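Local coordinates for protein lipolytic enzyme, G-D-S-L family (Bacteroides thetaiotaomicron, PDB 7BR2) that metabolises the drug diltiazem in a gut bacterium and is a serine esterase of the SGNH (GDSL) hydrolase family, at residues 69-74 with 121-126; 289-292 with 296-299; 369-374 with 399-404. All coordinates share one frame; numbering follows the deposited sequence.

Interaction 1 of 3, residues 69-74 with 121-126; sequences KRLDGD and EKRFKE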
ATOM      1  N   LYS A  69     -12.245 -14.909 -14.812  1.00 37.53           N
ATOM      2  CA  LYS A  69     -11.569 -15.968 -15.575  1.00 32.96           C
ATOM      3  C   LYS A  69     -10.378 -16.543 -14.818  1.00 31.47           C
ATOM      4  O   LYS A  69     -10.084 -17.741 -14.931  1.00 29.64           O
ATOM      5  CB  LYS A  69     -11.036 -15.460 -16.921  1.00 33.00           C
ATOM      6  CG  LYS A  69     -11.977 -15.215 -18.064  1.00 37.29           C
ATOM      7  CD  LYS A  69     -11.120 -14.876 -19.308  1.00 35.86           C
ATOM      8  CE  LYS A  69      -9.951 -13.981 -18.916  1.00 39.43           C
ATOM      9  NZ  LYS A  69      -8.723 -14.093 -19.751  1.00 29.88           N
ATOM     10  N   ARG A  70      -9.642 -15.698 -14.086  1.00 26.70           N
ATOM     11  CA  ARG A  70      -8.375 -16.145 -13.501  1.00 27.36           C
ATOM     12  C   ARG A  70      -8.445 -16.455 -12.005  1.00 27.29           C
ATOM     13  O   ARG A  70      -7.403 -16.716 -11.400  1.00 27.10           O
ATOM     14  CB  ARG A  70      -7.270 -15.119 -13.757  1.00 25.71           C
ATOM     15  CG  ARG A  70      -7.464 -13.780 -13.091  1.00 27.78           C
ATOM     16  CD  ARG A  70      -6.263 -12.882 -13.395  1.00 30.46           C
ATOM     17  NE  ARG A  70      -6.534 -11.459 -13.174  1.00 30.10           N
ATOM     18  CZ  ARG A  70      -6.208 -10.795 -12.071  1.00 34.16           C
ATOM     19  NH1 ARG A  70      -5.593 -11.426 -11.069  1.00 29.57           N
ATOM     20  NH2 ARG A  70      -6.487  -9.496 -11.974  1.00 27.67           N
ATOM     21  N   LEU A  71      -9.633 -16.417 -11.392  1.00 26.76           N
ATOM     22  CA  LEU A  71      -9.737 -16.787  -9.973  1.00 26.51           C
ATOM     23  C   LEU A  71      -9.065 -18.131  -9.630  1.00 25.36           C
ATOM     24  O   LEU A  71      -8.299 -18.214  -8.662  1.00 27.73           O
ATOM     25  CB  LEU A  71     -11.204 -16.829  -9.543  1.00 26.12           C
ATOM     26  CG  LEU A  71     -11.910 -15.493  -9.338  1.00 30.76           C
ATOM     27  CD1 LEU A  71     -13.343 -15.726  -8.861  1.00 34.26           C
ATOM     28  CD2 LEU A  71     -11.134 -14.627  -8.382  1.00 30.25           C
ATOM     29  N   ASP A  72      -9.352 -19.203 -10.379  1.00 25.39           N
ATOM     30  CA  ASP A  72      -8.811 -20.514 -10.004  1.00 27.93           C
ATOM     31  C   ASP A  72      -7.282 -20.545 -10.087  1.00 30.55           C
ATOM     32  O   ASP A  72      -6.604 -20.981  -9.146  1.00 31.06           O
ATOM     33  CB  ASP A  72      -9.382 -21.628 -10.890  1.00 29.88           C
ATOM     34  CG  ASP A  72     -10.790 -22.047 -10.514  1.00 27.87           C
ATOM     35  OD1 ASP A  72     -11.104 -22.122  -9.311  1.00 30.68           O
ATOM     36  OD2 ASP A  72     -11.580 -22.346 -11.435  1.00 33.16           O
ATOM     37  N   GLY A  73      -6.726 -20.110 -11.225  1.00 26.76           N
ATOM     38  CA  GLY A  73      -5.305 -20.260 -11.505  1.00 25.90           C
ATOM     39  C   GLY A  73      -4.407 -19.176 -10.945  1.00 28.74           C
ATOM     40  O   GLY A  73      -3.183 -19.347 -10.921  1.00 29.94           O
ATOM     41  N   ASP A  74      -4.964 -18.038 -10.563  1.00 27.03           N
ATOM     42  CA  ASP A  74      -4.137 -16.913 -10.170  1.00 27.43           C
ATOM     43  C   ASP A  74      -4.461 -16.355  -8.790  1.00 26.01           C
ATOM     44  O   ASP A  74      -3.567 -15.798  -8.145  1.00 27.46           O
ATOM     45  CB  ASP A  74      -4.265 -15.800 -11.224  1.00 25.74           C
ATOM     46  CG  ASP A  74      -3.378 -14.616 -10.932  1.00 32.10           C
ATOM     47  OD1 ASP A  74      -2.168 -14.851 -10.713  1.00 31.04           O
ATOM     48  OD2 ASP A  74      -3.864 -13.454 -10.998  1.00 29.87           O
ATOM     49  N   GLU A 121     -18.943 -13.167  -7.346  1.00 38.31           N
ATOM     50  CA  GLU A 121     -19.638 -13.170  -6.064  1.00 39.52           C
ATOM     51  C   GLU A 121     -20.062 -14.575  -5.698  1.00 37.61           C
ATOM     52  O   GLU A 121     -19.887 -15.022  -4.555  1.00 31.94           O
ATOM     53  CB  GLU A 121     -20.864 -12.269  -6.170  1.00 38.55           C
ATOM     54  CG  GLU A 121     -21.579 -11.935  -4.893  1.00 42.79           C
ATOM     55  CD  GLU A 121     -22.932 -11.302  -5.173  1.00 44.44           C
ATOM     56  OE1 GLU A 121     -23.395 -11.368  -6.329  1.00 46.17           O
ATOM     57  OE2 GLU A 121     -23.528 -10.731  -4.244  1.00 52.61           O
ATOM     58  N   LYS A 122     -20.644 -15.276  -6.671  1.00 33.41           N
ATOM     59  CA  LYS A 122     -20.964 -16.681  -6.484  1.00 32.25           C
ATOM     60  C   LYS A 122     -19.724 -17.473  -6.086  1.00 38.87           C
ATOM     61  O   LYS A 122     -19.783 -18.304  -5.171  1.00 37.97           O
ATOM     62  CB  LYS A 122     -21.594 -17.248  -7.754  1.00 35.69           C
ATOM     63  CG  LYS A 122     -21.797 -18.742  -7.661  1.00 49.62           C
ATOM     64  CD  LYS A 122     -22.737 -19.289  -8.729  1.00 56.07           C
ATOM     65  CE  LYS A 122     -23.226 -20.690  -8.310  1.00 58.06           C
ATOM     66  NZ  LYS A 122     -22.103 -21.647  -8.039  1.00 55.99           N
ATOM     67  N   ARG A 123     -18.579 -17.224  -6.749  1.00 36.12           N
ATOM     68  CA  ARG A 123     -17.374 -17.969  -6.361  1.00 33.06           C
ATOM     69  C   ARG A 123     -16.960 -17.653  -4.929  1.00 34.78           C
ATOM     70  O   ARG A 123     -16.582 -18.551  -4.174  1.00 32.61           O
ATOM     71  CB  ARG A 123     -16.199 -17.695  -7.307  1.00 28.10           C
ATOM     72  CG  ARG A 123     -16.476 -17.909  -8.773  1.00 32.51           C
ATOM     73  CD  ARG A 123     -16.596 -19.404  -9.140  1.00 37.53           C
ATOM     74  NE  ARG A 123     -15.690 -20.305  -8.421  1.00 36.83           N
ATOM     75  CZ  ARG A 123     -14.495 -20.691  -8.879  1.00 37.87           C
ATOM     76  NH1 ARG A 123     -13.745 -21.532  -8.170  1.00 32.94           N
ATOM     77  NH2 ARG A 123     -14.043 -20.233 -10.044  1.00 26.53           N
ATOM     78  N   PHE A 124     -17.021 -16.380  -4.544  1.00 33.66           N
ATOM     79  CA  PHE A 124     -16.591 -15.977  -3.211  1.00 31.19           C
ATOM     80  C   PHE A 124     -17.477 -16.587  -2.134  1.00 35.82           C
ATOM     81  O   PHE A 124     -16.992 -16.971  -1.064  1.00 36.52           O
ATOM     82  CB  PHE A 124     -16.566 -14.450  -3.107  1.00 33.45           C
ATOM     83  CG  PHE A 124     -15.614 -13.786  -4.079  1.00 35.98           C
ATOM     84  CD1 PHE A 124     -14.499 -14.462  -4.568  1.00 35.05           C
ATOM     85  CD2 PHE A 124     -15.857 -12.500  -4.534  1.00 34.39           C
ATOM     86  CE1 PHE A 124     -13.627 -13.852  -5.462  1.00 31.39           C
ATOM     87  CE2 PHE A 124     -14.997 -11.879  -5.431  1.00 34.10           C
ATOM     88  CZ  PHE A 124     -13.877 -12.553  -5.896  1.00 34.61           C
ATOM     89  N   LYS A 125     -18.781 -16.694  -2.400  1.00 37.37           N
ATOM     90  CA  LYS A 125     -19.686 -17.266  -1.407  1.00 40.80           C
ATOM     91  C   LYS A 125     -19.362 -18.729  -1.114  1.00 42.00           C
ATOM     92  O   LYS A 125     -19.652 -19.226  -0.022  1.00 38.08           O
ATOM     93  CB  LYS A 125     -21.132 -17.108  -1.888  1.00 41.97           C
ATOM     94  CG  LYS A 125     -21.492 -15.634  -2.030  1.00 44.17           C
ATOM     95  CD  LYS A 125     -22.952 -15.317  -1.900  1.00 50.70           C
ATOM     96  CE  LYS A 125     -23.876 -16.361  -2.419  1.00 49.14           C
ATOM     97  NZ  LYS A 125     -25.243 -15.797  -2.291  1.00 53.18           N
ATOM     98  N   GLU A 126     -18.745 -19.426  -2.064  1.00 40.99           N
ATOM     99  CA  GLU A 126     -18.424 -20.832  -1.888  1.00 41.63           C
ATOM    100  C   GLU A 126     -17.113 -21.087  -1.149  1.00 37.93           C
ATOM    101  O   GLU A 126     -16.850 -22.240  -0.795  1.00 41.29           O
ATOM    102  CB  GLU A 126     -18.406 -21.520  -3.259  1.00 46.09           C
ATOM    103  CG  GLU A 126     -19.804 -21.656  -3.870  1.00 45.71           C
ATOM    104  CD  GLU A 126     -20.755 -22.382  -2.918  1.00 55.62           C
ATOM    105  OE1 GLU A 126     -20.314 -23.353  -2.257  1.00 52.80           O
ATOM    106  OE2 GLU A 126     -21.933 -21.973  -2.808  1.00 61.19           O
TER
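Leu71 faces Arg123 and Phe124 across two helices of the SGNH hydrolase domain that run at 35° to each other, their short axes 11.3 Å apart. At that spacing the backbones stay well separated and the contact belongs to side chains.

The apolar part centres on the two methyls of Leu71. CD1 lies 3.8 Å from CB of Arg123, the leucine and the base of the arginine sliding past each other in opposite directions. Both methyls also reach CE1 of Phe124, with CD2 of Leu71 at 3.9 Å from it, and here the side chains cross at about a right angle.

The polar part is one salt bridge. The Arg123 chain is bent at chi2 and chi3 (-72° and -37°), which folds it back so that its guanidinium meets Asp72 edge-on. NH1 of Arg123 gives a nearly straight hydrogen bond of 2.9 Å to OD1 of Asp72, arriving on the syn side but tilted out of the carboxylate plane. The two flat groups are turned well out of a common plane, and NH2 of Arg123 stays 3.5 Å from OD2 of Asp72, so the bridge is single-bonded rather than bidentate.

Inward, Leu71 rests on Leu25 and Phe124 on Leu83 and Val85, residues of adjacent strands of the parallel sheet. The chemistry is therefore layered: hydrocarbon against the sheet, with a single charged bond on the more exposed side.

Interaction 2 of 3, residues 289-292 with 296-299; sequences EVIK and FMEE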
ATOM      1  N   GLU A 289       5.578  12.008  -0.211  1.00 39.07           N
ATOM      2  CA  GLU A 289       4.628  13.067  -0.470  1.00 42.68           C
ATOM      3  C   GLU A 289       3.334  12.864   0.278  1.00 45.41           C
ATOM      4  O   GLU A 289       2.646  13.857   0.561  1.00 50.88           O
ATOM      5  CB  GLU A 289       4.342  13.087  -1.985  1.00 46.93           C
ATOM      6  CG  GLU A 289       3.433  14.170  -2.483  1.00 60.29           C
ATOM      7  CD  GLU A 289       4.150  15.474  -2.591  1.00 68.27           C
ATOM      8  OE1 GLU A 289       5.374  15.458  -2.843  1.00 73.53           O
ATOM      9  OE2 GLU A 289       3.466  16.509  -2.407  1.00 72.30           O
ATOM     10  N   VAL A 290       3.083  11.640   0.759  1.00 38.01           N
ATOM     11  CA  VAL A 290       1.850  11.380   1.500  1.00 41.40           C
ATOM     12  C   VAL A 290       1.709  12.339   2.665  1.00 39.35           C
ATOM     13  O   VAL A 290       0.586  12.708   3.044  1.00 41.77           O
ATOM     14  CB  VAL A 290       1.788   9.921   2.024  1.00 39.50           C
ATOM     15  CG1 VAL A 290       2.747   9.709   3.203  1.00 31.95           C
ATOM     16  CG2 VAL A 290       0.378   9.552   2.461  1.00 29.24           C
ATOM     17  N   ILE A 291       2.833  12.794   3.233  1.00 40.57           N
ATOM     18  CA  ILE A 291       2.721  13.620   4.433  1.00 43.39           C
ATOM     19  C   ILE A 291       2.028  14.945   4.153  1.00 43.82           C
ATOM     20  O   ILE A 291       1.427  15.507   5.058  1.00 45.35           O
ATOM     21  CB  ILE A 291       4.077  13.833   5.115  1.00 42.49           C
ATOM     22  CG1 ILE A 291       5.004  14.728   4.304  1.00 44.81           C
ATOM     23  CG2 ILE A 291       4.736  12.492   5.416  1.00 43.35           C
ATOM     24  CD1 ILE A 291       6.379  14.863   4.962  1.00 46.77           C
ATOM     25  N   LYS A 292       2.071  15.450   2.919  1.00 43.57           N
ATOM     26  CA  LYS A 292       1.452  16.735   2.591  1.00 48.22           C
ATOM     27  C   LYS A 292       0.016  16.604   2.085  1.00 51.64           C
ATOM     28  O   LYS A 292      -0.618  17.622   1.787  1.00 53.13           O
ATOM     29  CB  LYS A 292       2.298  17.490   1.555  1.00 51.13           C
ATOM     30  CG  LYS A 292       3.591  18.017   2.141  1.00 53.17           C
ATOM     31  CD  LYS A 292       4.777  17.518   1.369  1.00 54.76           C
ATOM     32  CE  LYS A 292       5.181  18.508   0.301  1.00 57.11           C
ATOM     33  NZ  LYS A 292       6.411  18.061  -0.412  1.00 56.27           N
ATOM     34  N   PHE A 296      -0.798  11.793   7.725  1.00 45.45           N
ATOM     35  CA  PHE A 296      -0.214  10.465   7.910  1.00 44.75           C
ATOM     36  C   PHE A 296       0.735  10.439   9.100  1.00 39.38           C
ATOM     37  O   PHE A 296       0.725   9.487   9.890  1.00 39.19           O
ATOM     38  CB  PHE A 296       0.510   9.971   6.657  1.00 39.11           C
ATOM     39  CG  PHE A 296       1.093   8.594   6.835  1.00 34.67           C
ATOM     40  CD1 PHE A 296       0.274   7.472   6.784  1.00 34.11           C
ATOM     41  CD2 PHE A 296       2.434   8.417   7.117  1.00 38.96           C
ATOM     42  CE1 PHE A 296       0.784   6.203   6.986  1.00 33.94           C
ATOM     43  CE2 PHE A 296       2.958   7.133   7.309  1.00 35.90           C
ATOM     44  CZ  PHE A 296       2.128   6.034   7.248  1.00 33.40           C
ATOM     45  N   MET A 297       1.599  11.450   9.212  1.00 40.74           N
ATOM     46  CA  MET A 297       2.534  11.518  10.331  1.00 38.56           C
ATOM     47  C   MET A 297       1.802  11.555  11.664  1.00 41.97           C
ATOM     48  O   MET A 297       2.181  10.856  12.612  1.00 44.30           O
ATOM     49  CB  MET A 297       3.425  12.744  10.167  1.00 41.65           C
ATOM     50  CG  MET A 297       4.310  12.653   8.951  1.00 41.55           C
ATOM     51  SD  MET A 297       5.266  11.124   8.931  1.00 44.10           S
ATOM     52  CE  MET A 297       6.521  11.529  10.149  1.00 32.92           C
ATOM     53  N   GLU A 298       0.747  12.366  11.755  1.00 41.44           N
ATOM     54  CA  GLU A 298       0.030  12.514  13.019  1.00 41.49           C
ATOM     55  C   GLU A 298      -0.770  11.259  13.375  1.00 45.37           C
ATOM     56  O   GLU A 298      -0.835  10.868  14.550  1.00 40.81           O
ATOM     57  CB  GLU A 298      -0.893  13.736  12.953  1.00 42.09           C
ATOM     58  CG  GLU A 298      -0.177  15.048  12.671  1.00 43.46           C
ATOM     59  CD  GLU A 298      -0.054  15.340  11.184  1.00 52.03           C
ATOM     60  OE1 GLU A 298       0.162  14.385  10.399  1.00 49.75           O
ATOM     61  OE2 GLU A 298      -0.175  16.525  10.801  1.00 59.77           O
ATOM     62  N   GLU A 299      -1.400  10.618  12.387  1.00 40.46           N
ATOM     63  CA  GLU A 299      -2.293   9.512  12.716  1.00 45.31           C
ATOM     64  C   GLU A 299      -1.591   8.161  12.768  1.00 39.66           C
ATOM     65  O   GLU A 299      -2.028   7.278  13.522  1.00 37.77           O
ATOM     66  CB  GLU A 299      -3.456   9.443  11.719  1.00 41.33           C
ATOM     67  CG  GLU A 299      -4.394  10.628  11.840  1.00 49.23           C
ATOM     68  CD  GLU A 299      -5.595  10.565  10.919  1.00 49.70           C
ATOM     69  OE1 GLU A 299      -5.903   9.472  10.402  1.00 51.14           O
ATOM     70  OE2 GLU A 299      -6.225  11.619  10.698  1.00 55.27           O
TER
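Val290 and Ile291 sit in a short turn, held by a backbone bond of 2.9 Å from Lys292 N to Glu289 O, that comes up against the first residues of helix 296-300, the CA atoms of Ile291 and Phe296 being 5.5 Å apart. Three residues separate the two segments, so the chain turns back on itself locally, and no hydrogen bond joins them. What holds them together is two apolar pairs, one buried and one nearer the surface.

In the buried pair, CG1 of Val290 is the touching branch. It lies between the backbone N and the carbonyl carbon of its own residue (chi1 73°) and meets Phe296 at the root of the side chain, 4.1 Å from CB and equally far from CD2. The methyl thus comes obliquely to the ring at the end where the ring is attached to CB. These are loose van der Waals distances.

The second pair is closer. Ile291 and Met297 lie side by side and point the same way, with CG2 of Ile291 at 3.6 Å from CG of Met297 and 3.8 Å from its SD. Bends at chi2 and chi3 curl the methionine chain, and its sulfur remains beside the isoleucine methyl.

Helix 210-223 backs the buried half: Met214 touches both Val290 and Phe296, and Tyr218 packs against Phe296. From outside that helix, the ring of Tyr272 meets that of Phe296 edge-to-face. On the other pair, Leu274 adjoins Ile291 and Ala339 adjoins Met297. The turn belongs to the long loop after strand 260-267, and helix 296-300 is followed, after two residues, by strand 303-308 of the mixed sheet, so the chain packs on helix 210-223 just before it enters that sheet.

Interaction 3 of 3, residues 369-374 with 399-404; sequences YAWCQF and EKNMWL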
ATOM      1  N   TYR A 369       4.338 -12.409 -15.936  1.00 23.61           N
ATOM      2  CA  TYR A 369       4.107 -13.784 -16.365  1.00 29.89           C
ATOM      3  C   TYR A 369       2.617 -14.117 -16.326  1.00 26.02           C
ATOM      4  O   TYR A 369       2.083 -14.725 -17.263  1.00 27.64           O
ATOM      5  CB  TYR A 369       4.936 -14.743 -15.505  1.00 22.59           C
ATOM      6  CG  TYR A 369       4.484 -16.185 -15.539  1.00 26.52           C
ATOM      7  CD1 TYR A 369       4.849 -17.036 -16.589  1.00 23.18           C
ATOM      8  CD2 TYR A 369       3.717 -16.713 -14.499  1.00 25.42           C
ATOM      9  CE1 TYR A 369       4.439 -18.371 -16.612  1.00 22.65           C
ATOM     10  CE2 TYR A 369       3.305 -18.035 -14.511  1.00 28.16           C
ATOM     11  CZ  TYR A 369       3.668 -18.866 -15.570  1.00 27.07           C
ATOM     12  OH  TYR A 369       3.259 -20.185 -15.562  1.00 26.14           O
ATOM     13  N   ALA A 370       1.923 -13.679 -15.271  1.00 23.30           N
ATOM     14  CA  ALA A 370       0.484 -13.922 -15.169  1.00 26.85           C
ATOM     15  C   ALA A 370      -0.281 -13.277 -16.322  1.00 24.17           C
ATOM     16  O   ALA A 370      -1.276 -13.837 -16.799  1.00 21.23           O
ATOM     17  CB  ALA A 370      -0.054 -13.420 -13.824  1.00 24.42           C
ATOM     18  N   TRP A 371       0.124 -12.075 -16.749  1.00 25.97           N
ATOM     19  CA  TRP A 371      -0.520 -11.524 -17.938  1.00 22.51           C
ATOM     20  C   TRP A 371      -0.295 -12.441 -19.133  1.00 30.09           C
ATOM     21  O   TRP A 371      -1.223 -12.716 -19.900  1.00 27.06           O
ATOM     22  CB  TRP A 371      -0.035 -10.118 -18.290  1.00 25.13           C
ATOM     23  CG  TRP A 371      -0.808  -9.650 -19.508  1.00 34.55           C
ATOM     24  CD1 TRP A 371      -2.007  -8.991 -19.513  1.00 33.16           C
ATOM     25  CD2 TRP A 371      -0.486  -9.890 -20.892  1.00 32.70           C
ATOM     26  NE1 TRP A 371      -2.428  -8.784 -20.797  1.00 30.47           N
ATOM     27  CE2 TRP A 371      -1.520  -9.328 -21.663  1.00 33.61           C
ATOM     28  CE3 TRP A 371       0.578 -10.518 -21.549  1.00 29.97           C
ATOM     29  CZ2 TRP A 371      -1.522  -9.374 -23.058  1.00 36.94           C
ATOM     30  CZ3 TRP A 371       0.570 -10.564 -22.938  1.00 36.54           C
ATOM     31  CH2 TRP A 371      -0.471  -9.996 -23.672  1.00 39.41           C
ATOM     32  N   CYS A 372       0.933 -12.927 -19.319  1.00 25.73           N
ATOM     33  CA  CYS A 372       1.140 -13.846 -20.437  1.00 27.80           C
ATOM     34  C   CYS A 372       0.166 -15.013 -20.359  1.00 24.02           C
ATOM     35  O   CYS A 372      -0.455 -15.397 -21.364  1.00 21.97           O
ATOM     36  CB  CYS A 372       2.593 -14.338 -20.466  1.00 21.99           C
ATOM     37  SG  CYS A 372       3.727 -13.022 -20.981  1.00 28.14           S
ATOM     38  N   GLN A 373      -0.072 -15.506 -19.149  1.00 23.99           N
ATOM     39  CA  GLN A 373      -0.876 -16.715 -19.022  1.00 24.54           C
ATOM     40  C   GLN A 373      -2.356 -16.435 -19.253  1.00 25.80           C
ATOM     41  O   GLN A 373      -3.004 -17.136 -20.036  1.00 25.17           O
ATOM     42  CB  GLN A 373      -0.651 -17.374 -17.655  1.00 23.84           C
ATOM     43  CG  GLN A 373       0.678 -18.148 -17.565  1.00 22.44           C
ATOM     44  CD  GLN A 373       0.790 -19.306 -18.573  1.00 23.37           C
ATOM     45  OE1 GLN A 373      -0.182 -19.662 -19.231  1.00 22.34           O
ATOM     46  NE2 GLN A 373       1.981 -19.904 -18.671  1.00 20.05           N
ATOM     47  N   PHE A 374      -2.921 -15.441 -18.563  1.00 26.75           N
ATOM     48  CA  PHE A 374      -4.363 -15.225 -18.646  1.00 27.71           C
ATOM     49  C   PHE A 374      -4.770 -14.212 -19.716  1.00 30.94           C
ATOM     50  O   PHE A 374      -5.879 -14.305 -20.260  1.00 28.45           O
ATOM     51  CB  PHE A 374      -4.898 -14.804 -17.275  1.00 24.69           C
ATOM     52  CG  PHE A 374      -4.680 -15.840 -16.227  1.00 26.54           C
ATOM     53  CD1 PHE A 374      -5.543 -16.910 -16.101  1.00 27.46           C
ATOM     54  CD2 PHE A 374      -3.582 -15.765 -15.376  1.00 26.98           C
ATOM     55  CE1 PHE A 374      -5.317 -17.885 -15.133  1.00 29.61           C
ATOM     56  CE2 PHE A 374      -3.353 -16.727 -14.409  1.00 23.99           C
ATOM     57  CZ  PHE A 374      -4.219 -17.793 -14.290  1.00 25.86           C
ATOM     58  N   GLU A 399       3.918 -10.781 -33.868  1.00 45.15           N
ATOM     59  CA  GLU A 399       3.983  -9.684 -34.836  1.00 49.56           C
ATOM     60  C   GLU A 399       2.705  -8.857 -34.889  1.00 47.88           C
ATOM     61  O   GLU A 399       2.722  -7.730 -35.388  1.00 47.80           O
ATOM     62  CB  GLU A 399       4.306 -10.225 -36.227  1.00 49.04           C
ATOM     63  CG  GLU A 399       5.754 -10.666 -36.377  1.00 50.82           C
ATOM     64  CD  GLU A 399       6.746  -9.690 -35.737  1.00 60.05           C
ATOM     65  OE1 GLU A 399       6.640  -8.459 -35.949  1.00 57.53           O
ATOM     66  OE2 GLU A 399       7.642 -10.165 -35.009  1.00 63.03           O
ATOM     67  N   LYS A 400       1.612  -9.383 -34.353  1.00 49.56           N
ATOM     68  CA  LYS A 400       0.313  -8.731 -34.354  1.00 50.07           C
ATOM     69  C   LYS A 400      -0.183  -8.460 -32.938  1.00 52.81           C
ATOM     70  O   LYS A 400      -1.370  -8.192 -32.742  1.00 53.94           O
ATOM     71  CB  LYS A 400      -0.635  -9.642 -35.146  1.00 50.41           C
ATOM     72  CG  LYS A 400      -0.764 -10.985 -34.455  1.00 57.30           C
ATOM     73  CD  LYS A 400      -1.218 -12.139 -35.347  1.00 55.67           C
ATOM     74  CE  LYS A 400      -2.699 -12.188 -35.625  1.00 63.72           C
ATOM     75  NZ  LYS A 400      -3.029 -13.388 -36.467  1.00 65.50           N
ATOM     76  N   ASN A 401       0.726  -8.460 -31.955  1.00 58.42           N
ATOM     77  CA  ASN A 401       0.396  -8.287 -30.536  1.00 74.33           C
ATOM     78  C   ASN A 401       1.584  -7.592 -29.865  1.00 85.86           C
ATOM     79  O   ASN A 401       2.502  -8.252 -29.368  1.00 70.59           O
ATOM     80  CB  ASN A 401       0.075  -9.614 -29.855  1.00 67.58           C
ATOM     81  CG  ASN A 401      -0.579  -9.439 -28.481  1.00 69.80           C
ATOM     82  OD1 ASN A 401      -0.342  -8.453 -27.786  1.00 78.26           O
ATOM     83  ND2 ASN A 401      -1.430 -10.386 -28.108  1.00 75.41           N
ATOM     84  N   MET A 402       1.553  -6.254 -29.870  1.00 78.27           N
ATOM     85  CA  MET A 402       2.672  -5.477 -29.343  1.00 75.24           C
ATOM     86  C   MET A 402       2.980  -5.873 -27.908  1.00 64.20           C
ATOM     87  O   MET A 402       4.140  -6.116 -27.554  1.00 58.46           O
ATOM     88  CB  MET A 402       2.333  -3.982 -29.387  1.00 82.67           C
ATOM     89  CG  MET A 402       3.498  -3.036 -29.646  1.00 90.60           C
ATOM     90  SD  MET A 402       4.461  -3.460 -31.105  1.00103.08           S
ATOM     91  CE  MET A 402       3.699  -2.367 -32.306  1.00 96.64           C
ATOM     92  N   TRP A 403       1.942  -6.030 -27.091  1.00 63.75           N
ATOM     93  CA  TRP A 403       2.150  -6.295 -25.676  1.00 66.58           C
ATOM     94  C   TRP A 403       2.770  -7.665 -25.466  1.00 54.81           C
ATOM     95  O   TRP A 403       3.677  -7.819 -24.642  1.00 46.87           O
ATOM     96  CB  TRP A 403       0.812  -6.172 -24.945  1.00 69.40           C
ATOM     97  CG  TRP A 403       0.903  -6.006 -23.469  1.00 78.39           C
ATOM     98  CD1 TRP A 403       0.622  -6.934 -22.515  1.00 88.44           C
ATOM     99  CD2 TRP A 403       1.309  -4.826 -22.775  1.00 83.68           C
ATOM    100  NE1 TRP A 403       0.820  -6.403 -21.266  1.00 97.14           N
ATOM    101  CE2 TRP A 403       1.245  -5.108 -21.401  1.00 91.64           C
ATOM    102  CE3 TRP A 403       1.720  -3.557 -23.186  1.00 83.00           C
ATOM    103  CZ2 TRP A 403       1.575  -4.169 -20.434  1.00 91.68           C
ATOM    104  CZ3 TRP A 403       2.051  -2.628 -22.226  1.00 86.50           C
ATOM    105  CH2 TRP A 403       1.977  -2.937 -20.866  1.00 86.14           C
ATOM    106  N   LEU A 404       2.331  -8.661 -26.238  1.00 49.91           N
ATOM    107  CA  LEU A 404       2.917  -9.990 -26.113  1.00 49.65           C
ATOM    108  C   LEU A 404       4.365  -9.999 -26.583  1.00 42.79           C
ATOM    109  O   LEU A 404       5.220 -10.619 -25.946  1.00 33.18           O
ATOM    110  CB  LEU A 404       2.089 -11.018 -26.892  1.00 45.83           C
ATOM    111  CG  LEU A 404       2.472 -12.498 -26.759  1.00 38.69           C
ATOM    112  CD1 LEU A 404       2.120 -13.041 -25.387  1.00 29.91           C
ATOM    113  CD2 LEU A 404       1.831 -13.325 -27.846  1.00 33.52           C
TER
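Trp371 of helix 344-377 gives up the most surface, and Trp403 and Leu404 meet it from the first turn of helix 402-406. The two indoles form a T-shaped pair: the edge of Trp403 points at one face of Trp371, with the planes at 79° and the centroids of the Trp371 six-membered ring and the Trp403 five-membered ring 4.3 Å apart. CD1 of Trp403 is the leading atom, 3.3 Å from CZ2 of Trp371. Trp403 is poorly ordered, however, so this closeness deserves caution.

Leu404 meets the ring edge instead. Its CD1 lies near the plane of Trp371, 3.8 Å from CZ3, and the leucine crosses the tryptophan at about a right angle. The CG of Trp371 is anti to its backbone nitrogen (chi1 -178°), which carries the indole out toward both partners.

Asn401, the N-cap, fixes the start of the second helix: its OD1 accepts from Leu404 N at 3.1 Å, the donor standing above the carbonyl plane.

Trp403 also makes a cation-pi contact with Arg407. A T-shaped tryptophan pair and a capped helix start thus join the long helix 344-377 to the short helix 402-406, which also rests on helix 388-397 where Leu404 touches Met394 and Asn397.

Each interaction is partly buried, yet the three differ in chemistry. Interaction 1 alone spans its segments with a charged bond, placed at the outer edge of a leucine-phenylalanine core beside the parallel sheet. Interaction 2 is wholly apolar and local, tying a turn to a short helix. Interaction 3 is aromatic, its tryptophan pair lying well away from the chain's centre. Interactions 1 and 3 are contiguous: Phe374 of helix 344-377 packs against Arg70, Gly73 and Asp74 of helix 64-75, so a further helix-helix interface, 64-75 against 344-377, connects the two contacts. Interaction 2 lies across the chain's centre from both, its nearest atoms about 25 Å from either.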